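Local coordinates for malonyl CoA-acyl carrier protein transacylase (PDB 3IM9) that catalyses transfer of the malonyl group from malonyl-CoA to holo-acyl carrier protein, releasing CoA and supplying malonyl-ACP for fatty acid biosynthesis, at residues Gly25-Leu30 with Glu54-Asp59; Leu88-Thr93 with Ala230-Val235; Ser176-Leu181 with Ser208-Val213. All blocks are in the same frame, centred on the assembly; numbering follows the deposited sequence.

Contact 1 (Gly25-Leu30 with Glu54-Asp59)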
loop_
_atom_site.group_PDB
_atom_site.type_symbol
_atom_site.label_atom_id
_atom_site.label_comp_id
_atom_site.label_asym_id
_atom_site.label_seq_id
_atom_site.Cartn_x
_atom_site.Cartn_y
_atom_site.Cartn_z
ATOM N N GLY A 25 -18.158 -0.132 5.268
ATOM C CA GLY A 25 -18.480 0.870 6.289
ATOM C C GLY A 25 -17.362 1.916 6.387
ATOM O O GLY A 25 -17.513 2.940 7.072
ATOM N N MET A 26 -16.230 1.674 5.724
ATOM C CA MET A 26 -15.072 2.574 5.824
ATOM C C MET A 26 -15.436 4.005 5.430
ATOM O O MET A 26 -16.020 4.251 4.345
ATOM C CB MET A 26 -13.899 2.056 4.992
ATOM C CG MET A 26 -14.253 1.898 3.494
ATOM S SD MET A 26 -12.980 0.947 2.565
ATOM C CE MET A 26 -11.630 2.184 2.468
ATOM N N ALA A 27 -15.083 4.926 6.359
ATOM C CA ALA A 27 -15.294 6.387 6.204
ATOM C C ALA A 27 -16.742 6.810 6.428
ATOM O O ALA A 27 -16.998 8.032 6.298
ATOM C CB ALA A 27 -14.697 6.923 4.833
ATOM N N GLN A 28 -17.636 5.874 6.743
ATOM C CA GLN A 28 -19.055 6.305 6.854
ATOM C C GLN A 28 -19.216 7.301 8.034
ATOM O O GLN A 28 -20.076 8.164 7.959
ATOM C CB GLN A 28 -19.965 5.085 6.895
ATOM C CG GLN A 28 -19.916 4.479 8.203
ATOM C CD GLN A 28 -20.711 3.195 8.189
ATOM O OE1 GLN A 28 -20.438 2.328 9.024
ATOM N NE2 GLN A 28 -21.624 3.005 7.153
ATOM N N ASP A 29 -18.339 7.216 9.019
ATOM C CA ASP A 29 -18.391 8.108 10.130
ATOM C C ASP A 29 -17.907 9.493 9.813
ATOM O O ASP A 29 -18.232 10.474 10.570
ATOM C CB ASP A 29 -17.663 7.501 11.317
ATOM C CG ASP A 29 -16.145 7.214 11.041
ATOM O OD1 ASP A 29 -15.362 7.251 12.022
ATOM O OD2 ASP A 29 -15.845 6.979 9.846
ATOM N N LEU A 30 -17.096 9.653 8.778
ATOM C CA LEU A 30 -16.593 10.987 8.411
ATOM C C LEU A 30 -17.620 11.802 7.630
ATOM O O LEU A 30 -17.624 13.029 7.703
ATOM C CB LEU A 30 -15.292 10.789 7.558
ATOM C CG LEU A 30 -14.123 10.113 8.295
ATOM C CD1 LEU A 30 -13.074 9.805 7.218
ATOM C CD2 LEU A 30 -13.546 11.004 9.379
ATOM N N GLU A 54 -21.164 4.537 -2.064
ATOM C CA GLU A 54 -22.032 3.369 -1.762
ATOM C C GLU A 54 -21.135 2.143 -1.589
ATOM O O GLU A 54 -21.263 1.390 -0.638
ATOM C CB GLU A 54 -22.995 3.171 -2.902
ATOM C CG GLU A 54 -24.018 2.016 -2.525
ATOM C CD GLU A 54 -23.507 0.612 -2.521
ATOM O OE1 GLU A 54 -22.692 0.284 -3.395
ATOM O OE2 GLU A 54 -23.984 -0.142 -1.650
ATOM N N THR A 55 -20.116 2.091 -2.449
ATOM C CA THR A 55 -19.221 0.911 -2.439
ATOM C C THR A 55 -18.435 0.849 -1.131
ATOM O O THR A 55 -18.287 -0.246 -0.526
ATOM C CB THR A 55 -18.316 0.903 -3.649
ATOM O OG1 THR A 55 -19.118 0.863 -4.820
ATOM C CG2 THR A 55 -17.417 -0.401 -3.690
ATOM N N MET A 56 -18.007 2.031 -0.628
ATOM C CA MET A 56 -17.300 2.108 0.643
ATOM C C MET A 56 -18.242 1.814 1.863
ATOM O O MET A 56 -17.883 1.113 2.829
ATOM C CB MET A 56 -16.682 3.497 0.853
ATOM C CG MET A 56 -15.493 3.666 -0.144
ATOM S SD MET A 56 -14.920 5.361 -0.189
ATOM C CE MET A 56 -14.140 5.524 1.448
ATOM N N PHE A 57 -19.426 2.407 1.853
ATOM C CA PHE A 57 -20.237 2.407 3.063
ATOM C C PHE A 57 -21.163 1.212 3.215
ATOM O O PHE A 57 -21.346 0.839 4.406
ATOM C CB PHE A 57 -21.154 3.681 3.110
ATOM C CG PHE A 57 -20.416 5.019 3.058
ATOM C CD1 PHE A 57 -19.040 5.196 3.342
ATOM C CD2 PHE A 57 -21.202 6.184 2.739
ATOM C CE1 PHE A 57 -18.404 6.481 3.258
ATOM C CE2 PHE A 57 -20.557 7.420 2.695
ATOM C CZ PHE A 57 -19.192 7.603 2.969
ATOM N N THR A 58 -21.757 0.690 2.144
ATOM C CA THR A 58 -22.705 -0.395 2.279
ATOM C C THR A 58 -22.377 -1.557 1.296
ATOM O O THR A 58 -22.745 -2.707 1.603
ATOM C CB THR A 58 -24.153 0.082 2.064
ATOM O OG1 THR A 58 -24.247 0.910 0.926
ATOM C CG2 THR A 58 -24.538 1.003 3.214
ATOM N N ASP A 59 -21.730 -1.292 0.154
ATOM C CA ASP A 59 -21.288 -2.276 -0.838
ATOM C C ASP A 59 -22.375 -3.315 -1.161
ATOM O O ASP A 59 -22.151 -4.529 -1.035
ATOM C CB ASP A 59 -20.045 -2.962 -0.393
ATOM C CG ASP A 59 -19.370 -3.678 -1.549
ATOM O OD1 ASP A 59 -18.536 -4.594 -1.241
ATOM O OD2 ASP A 59 -19.629 -3.318 -2.713
#
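Gly25 N donates to Met56 O over 2.8 Å, with 159° at the hydrogen and the donor in the carbonyl plane. Next to this bond the two backbones come close enough for Gly25 CA to lie 3.4 Å from Phe57 O, a CA-H...O contact. The Phe57 ring itself is packed against the loop. Gln28 CA sits over one face, 3.9 Å from the centroid and displaced toward the rim, in a CH-pi contact, and Gln28 CB continues the cover across CD1 and CG. The carbonyl of Met26 comes to the same ring at its edge, in plane, with Met26 O 3.3 Å from Phe57 CD1. The extended Gln28 side chain runs past Phe57 in the opposite sense, its amide plane turned 40° from the ring.

Met26 and Met56 cross at about a right angle, Met26 CG against Met56 CB at 3.9 Å, and the bend of Met56 at chi3 (70°) turns its CE onto Ala27 CB, 3.7 Å away. A type II beta turn from Gly25 to Gln28, closed by Gln28 N to Gly25 O, brings these groups to the C-terminal end of helix 52-57; the turn lies in the loop that follows strand 11-16 of the acyl transferase fold. Gly25 takes a positive-phi conformation that suits a residue without a side chain.

Further out, Leu41 of helix 35-47 touches both Ala27 and Met56, while His77 of helix 67-84 packs on Met26 and Ala27. At the helix end Glu54 O accepts from both Thr58 N and Asp59 N, and Thr58 OG1 donates to Glu54 OE2 from above the carboxylate plane.

Contact 2 (Leu88-Thr93 with Ala230-Val235)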
loop_
_atom_site.group_PDB
_atom_site.type_symbol
_atom_site.label_atom_id
_atom_site.label_comp_id
_atom_site.label_asym_id
_atom_site.label_seq_id
_atom_site.Cartn_x
_atom_site.Cartn_y
_atom_site.Cartn_z
ATOM N N LEU A 88 -0.426 17.783 11.668
ATOM C CA LEU A 88 0.260 16.594 11.434
ATOM C C LEU A 88 1.460 17.181 10.678
ATOM O O LEU A 88 1.309 17.908 9.654
ATOM C CB LEU A 88 -0.606 15.739 10.530
ATOM C CG LEU A 88 -0.334 14.268 10.495
ATOM C CD1 LEU A 88 -0.517 13.605 11.824
ATOM C CD2 LEU A 88 -1.374 13.801 9.497
ATOM N N ASN A 89 2.597 16.835 11.261
ATOM C CA ASN A 89 3.922 17.366 10.935
ATOM C C ASN A 89 4.861 16.221 10.608
ATOM O O ASN A 89 5.832 15.939 11.333
ATOM C CB ASN A 89 4.493 18.131 12.154
ATOM C CG ASN A 89 3.632 19.311 12.593
ATOM O OD1 ASN A 89 3.544 19.580 13.845
ATOM N ND2 ASN A 89 3.039 20.001 11.667
ATOM N N PRO A 90 4.545 15.462 9.521
ATOM C CA PRO A 90 5.441 14.358 9.254
ATOM C C PRO A 90 6.811 14.777 8.768
ATOM O O PRO A 90 6.915 15.764 8.050
ATOM C CB PRO A 90 4.682 13.585 8.122
ATOM C CG PRO A 90 3.892 14.627 7.394
ATOM C CD PRO A 90 3.454 15.555 8.528
ATOM N N ASP A 91 7.799 13.991 9.147
ATOM C CA ASP A 91 9.141 14.094 8.586
ATOM C C ASP A 91 9.315 13.241 7.311
ATOM O O ASP A 91 10.066 13.612 6.385
ATOM C CB ASP A 91 10.104 13.687 9.650
ATOM C CG ASP A 91 9.980 14.566 10.904
ATOM O OD1 ASP A 91 10.282 15.798 10.711
ATOM O OD2 ASP A 91 9.706 14.038 11.989
ATOM N N PHE A 92 8.494 12.157 7.206
ATOM C CA PHE A 92 8.600 11.253 6.048
ATOM C C PHE A 92 7.231 10.560 5.937
ATOM O O PHE A 92 6.358 10.636 6.816
ATOM C CB PHE A 92 9.572 10.081 6.355
ATOM C CG PHE A 92 11.031 10.533 6.641
ATOM C CD1 PHE A 92 11.383 10.689 7.972
ATOM C CD2 PHE A 92 11.920 10.787 5.609
ATOM C CE1 PHE A 92 12.699 11.139 8.313
ATOM C CE2 PHE A 92 13.241 11.198 5.932
ATOM C CZ PHE A 92 13.576 11.357 7.294
ATOM N N THR A 93 7.101 9.831 4.823
ATOM C CA THR A 93 5.876 9.017 4.647
ATOM C C THR A 93 6.242 7.812 3.810
ATOM O O THR A 93 7.230 7.785 3.051
ATOM C CB THR A 93 4.794 9.875 3.950
ATOM O OG1 THR A 93 3.585 9.101 3.842
ATOM C CG2 THR A 93 5.168 10.334 2.588
ATOM N N ALA A 230 8.151 16.248 -3.915
ATOM C CA ALA A 230 7.508 15.955 -2.621
ATOM C C ALA A 230 7.952 17.029 -1.604
ATOM O O ALA A 230 9.183 17.365 -1.553
ATOM C CB ALA A 230 7.973 14.557 -2.149
ATOM N N LYS A 231 7.040 17.432 -0.724
ATOM C CA LYS A 231 7.386 18.359 0.338
ATOM C C LYS A 231 8.155 17.740 1.501
ATOM O O LYS A 231 8.820 18.451 2.290
ATOM C CB LYS A 231 6.098 19.038 0.821
ATOM C CG LYS A 231 5.539 20.141 -0.096
ATOM C CD LYS A 231 4.264 20.767 0.571
ATOM C CE LYS A 231 3.635 21.986 -0.151
ATOM N NZ LYS A 231 3.857 21.892 -1.578
ATOM N N PHE A 232 8.173 16.400 1.613
ATOM C CA PHE A 232 9.009 15.681 2.589
ATOM C C PHE A 232 9.184 14.295 1.890
ATOM O O PHE A 232 8.365 13.981 0.994
ATOM C CB PHE A 232 8.377 15.600 4.013
ATOM C CG PHE A 232 6.897 15.265 4.003
ATOM C CD1 PHE A 232 5.931 16.293 3.969
ATOM C CD2 PHE A 232 6.431 13.913 3.984
ATOM C CE1 PHE A 232 4.576 16.030 3.941
ATOM C CE2 PHE A 232 5.035 13.659 3.927
ATOM C CZ PHE A 232 4.103 14.651 3.852
ATOM N N PRO A 233 10.242 13.547 2.270
ATOM C CA PRO A 233 10.571 12.319 1.488
ATOM C C PRO A 233 9.478 11.216 1.609
ATOM O O PRO A 233 8.956 10.931 2.676
ATOM C CB PRO A 233 11.853 11.798 2.121
ATOM C CG PRO A 233 12.540 13.100 2.843
ATOM C CD PRO A 233 11.282 13.879 3.265
ATOM N N VAL A 234 9.249 10.613 0.450
ATOM C CA VAL A 234 8.327 9.446 0.301
ATOM C C VAL A 234 9.304 8.262 0.220
ATOM O O VAL A 234 10.147 8.207 -0.744
ATOM C CB VAL A 234 7.519 9.571 -0.943
ATOM C CG1 VAL A 234 6.638 8.293 -1.093
ATOM C CG2 VAL A 234 6.660 10.855 -0.974
ATOM N N VAL A 235 9.236 7.320 1.156
ATOM C CA VAL A 235 10.106 6.128 1.096
ATOM C C VAL A 235 9.412 5.159 0.151
ATOM O O VAL A 235 8.355 4.636 0.479
ATOM C CB VAL A 235 10.359 5.537 2.444
ATOM C CG1 VAL A 235 11.348 4.334 2.362
ATOM C CG2 VAL A 235 11.031 6.639 3.319
#
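Thr93 uses both of its backbone polar groups across this contact: its N donates to Pro233 O at 3.0 Å, and its O accepts from Val235 N at 2.8 Å. Both donors lie nearly along the C=O axis of the carbonyl they meet, and the second bond is the straighter, 169° at the hydrogen against 149°. Each oxygen also receives a CA-H...O contact, Pro233 O from Phe92 CA and Thr93 O from Val234 CA.

These bonds make a single parallel beta bridge between Thr93 and Val234. It joins 234-235 to strand 92-95, an outer strand of the parallel sheet that leads toward the probable nucleophile elbow around Ser97. The inner side of 92-95 is bonded to strand 11-16, where Asp91 and Phe92 pair through their backbones with Met12 and Ile14.

Two side-chain oxygens find partners beyond the bridge. Thr93 OG1 is hydrogen-bonded to Ile14 O and to Ser103 OG, and Asp91 OD2 accepts from Met12 N. The Thr93 rotamer (chi1 -177°) sends OG1 to its partners and puts the methyl CG2 at the edge of the Phe232 ring, 3.6 Å from CE2.

One face of that ring is covered by Pro90, whose CG stands 3.8 Å from the centroid in a CH-pi contact offset toward the rim. A second aromatic-proline contact lies by the bridge, where Pro233 CB approaches the Phe92 ring at its edge, 3.6 Å from CD2. Beyond it Leu270 of helix 263-272 touches both Phe92 and Val235.

Contact 3 (Ser176-Leu181 with Ser208-Val213)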
loop_
_atom_site.group_PDB
_atom_site.type_symbol
_atom_site.label_atom_id
_atom_site.label_comp_id
_atom_site.label_asym_id
_atom_site.label_seq_id
_atom_site.Cartn_x
_atom_site.Cartn_y
_atom_site.Cartn_z
ATOM N N SER A 176 4.166 -14.134 -5.604
ATOM C CA SER A 176 3.270 -13.875 -6.729
ATOM C C SER A 176 3.790 -14.471 -8.005
ATOM O O SER A 176 5.003 -14.570 -8.216
ATOM C CB SER A 176 3.195 -12.342 -6.884
ATOM O OG SER A 176 2.318 -11.997 -7.894
ATOM N N GLY A 177 2.880 -14.870 -8.887
ATOM C CA GLY A 177 3.358 -15.374 -10.202
ATOM C C GLY A 177 2.320 -16.278 -10.825
ATOM O O GLY A 177 1.093 -16.119 -10.615
ATOM N N HIS A 178 2.765 -17.222 -11.669
ATOM C CA HIS A 178 1.763 -18.104 -12.327
ATOM C C HIS A 178 0.963 -18.894 -11.322
ATOM O O HIS A 178 1.537 -19.453 -10.368
ATOM C CB HIS A 178 2.540 -19.042 -13.266
ATOM C CG HIS A 178 3.008 -18.325 -14.491
ATOM N ND1 HIS A 178 4.317 -17.903 -14.629
ATOM C CD2 HIS A 178 2.338 -17.885 -15.596
ATOM C CE1 HIS A 178 4.441 -17.249 -15.767
ATOM N NE2 HIS A 178 3.261 -17.230 -16.383
ATOM N N LYS A 179 -0.365 -19.001 -11.555
ATOM C CA LYS A 179 -1.228 -19.650 -10.546
ATOM C C LYS A 179 -0.859 -21.125 -10.336
ATOM O O LYS A 179 -0.994 -21.610 -9.218
ATOM C CB LYS A 179 -2.704 -19.406 -10.937
ATOM C CG LYS A 179 -3.661 -20.021 -9.846
ATOM C CD LYS A 179 -5.087 -19.679 -10.193
ATOM C CE LYS A 179 -6.011 -20.079 -9.013
ATOM N NZ LYS A 179 -6.065 -21.579 -8.821
ATOM N N ALA A 180 -0.427 -21.816 -11.404
ATOM C CA ALA A 180 -0.052 -23.221 -11.203
ATOM C C ALA A 180 1.030 -23.371 -10.144
ATOM O O ALA A 180 0.998 -24.312 -9.346
ATOM C CB ALA A 180 0.476 -23.910 -12.516
ATOM N N LEU A 181 1.978 -22.440 -10.133
ATOM C CA LEU A 181 3.072 -22.514 -9.140
ATOM C C LEU A 181 2.623 -21.996 -7.788
ATOM O O LEU A 181 3.008 -22.572 -6.737
ATOM C CB LEU A 181 4.308 -21.669 -9.543
ATOM C CG LEU A 181 4.974 -22.236 -10.831
ATOM C CD1 LEU A 181 6.200 -21.399 -11.158
ATOM C CD2 LEU A 181 5.311 -23.762 -10.761
ATOM N N SER A 208 4.768 -8.907 -9.340
ATOM C CA SER A 208 5.732 -9.860 -9.975
ATOM C C SER A 208 6.109 -9.273 -11.341
ATOM O O SER A 208 5.440 -8.357 -11.928
ATOM C CB SER A 208 5.069 -11.231 -10.139
ATOM O OG SER A 208 4.256 -11.245 -11.350
ATOM N N SER A 209 7.200 -9.789 -11.884
ATOM C CA SER A 209 7.701 -9.361 -13.222
ATOM C C SER A 209 6.646 -9.562 -14.351
ATOM O O SER A 209 6.689 -8.850 -15.386
ATOM C CB SER A 209 9.017 -10.122 -13.515
ATOM O OG SER A 209 8.738 -11.516 -13.557
ATOM N N LEU A 210 5.634 -10.438 -14.120
ATOM C CA LEU A 210 4.564 -10.565 -15.096
ATOM C C LEU A 210 3.767 -9.266 -15.305
ATOM O O LEU A 210 3.215 -9.083 -16.382
ATOM C CB LEU A 210 3.600 -11.691 -14.710
ATOM C CG LEU A 210 4.251 -13.138 -14.620
ATOM C CD1 LEU A 210 3.261 -14.095 -14.077
ATOM C CD2 LEU A 210 4.654 -13.485 -16.075
ATOM N N MET A 211 3.764 -8.355 -14.291
ATOM C CA MET A 211 2.962 -7.139 -14.429
ATOM C C MET A 211 3.607 -6.121 -15.393
ATOM O O MET A 211 3.034 -5.065 -15.629
ATOM C CB MET A 211 2.746 -6.515 -13.059
ATOM C CG MET A 211 1.925 -7.461 -12.085
ATOM S SD MET A 211 0.361 -8.023 -12.813
ATOM C CE MET A 211 -0.568 -6.406 -12.977
ATOM N N LYS A 212 4.780 -6.471 -15.957
ATOM C CA LYS A 212 5.297 -5.574 -17.031
ATOM C C LYS A 212 4.311 -5.405 -18.158
ATOM O O LYS A 212 4.362 -4.385 -18.892
ATOM C CB LYS A 212 6.617 -6.142 -17.539
ATOM C CG LYS A 212 7.678 -5.854 -16.540
ATOM C CD LYS A 212 8.982 -6.610 -16.929
ATOM C CE LYS A 212 10.110 -6.517 -15.830
ATOM N NZ LYS A 212 11.395 -7.270 -16.192
ATOM N N VAL A 213 3.339 -6.303 -18.314
ATOM C CA VAL A 213 2.329 -6.210 -19.393
ATOM C C VAL A 213 1.513 -4.925 -19.325
ATOM O O VAL A 213 0.920 -4.553 -20.372
ATOM C CB VAL A 213 1.370 -7.443 -19.500
ATOM C CG1 VAL A 213 2.168 -8.679 -19.870
ATOM C CG2 VAL A 213 0.523 -7.596 -18.242
#
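Ser208 OG accepts from Leu210 N at 3.2 Å, closing an ST turn, and is also hydrogen-bonded to Pro205 O. The N-H...O angle to Leu210 is only 138°. The hydroxyl reaches that amide because chi1 of 83° sets OG between the backbone N and the carbonyl carbon, curled back over the start of the 3-10 segment 209-211. Ser208 CB points to the other segment, where Ser176 OG lies 3.6 Å from it. The two hydroxyl oxygens are 4.0 Å apart and each is engaged with other groups: Ser176 OG is bonded to Phe206 O, with a weaker bond to Ser136 O.

The apolar half of the contact is Leu210 on His178. Leu210 CD1 stands over the centre of the imidazole, 3.9 Å from the centroid and 13° off the ring normal, a CH-pi contact. CD2 stands on the same side of the ring plane but out beyond the rim, 3.8 Å from His178 CE1, and the two side chains cross at about a right angle. The ring is anchored by His178 ND1, hydrogen-bonded to Ile161 N. Gly177 carries the chain around the corner between strand 172-176 and helix 179-188, with His178 at the N-cap position, and Leu210 CD1 also meets Gly177 C at 4.0 Å.

By packing alone, the contact sets the end of strand 172-176, in the mixed sheet, against the loop just after His207, probably an active-site residue. An ND1 that accepts from the Ile161 N-H would leave the proton of a neutral His178 ring on NE2 and would tend to disfavour the doubly protonated form.

Overall arrangement
No contact touches another. Contact 1 and contact 2 follow in series along the chain, with centres about 28 Å apart, whereas contact 3 is nested inside the loop that contact 2 closes, about 32 Å from it between centres and across the centre of the chain. Contacts 2 and 3 lie nearer the probable catalytic residues: the Val234 side chain is about 12 Å from that of Ser97, and the Ser176 side chain about 6 Å from that of His207 and about 11 Å from that of Ser97. The bound calcium lies about 11 Å from the side chain of Val234 and about 14 Å from that of Ser208. Contact 1 is remote from these sites.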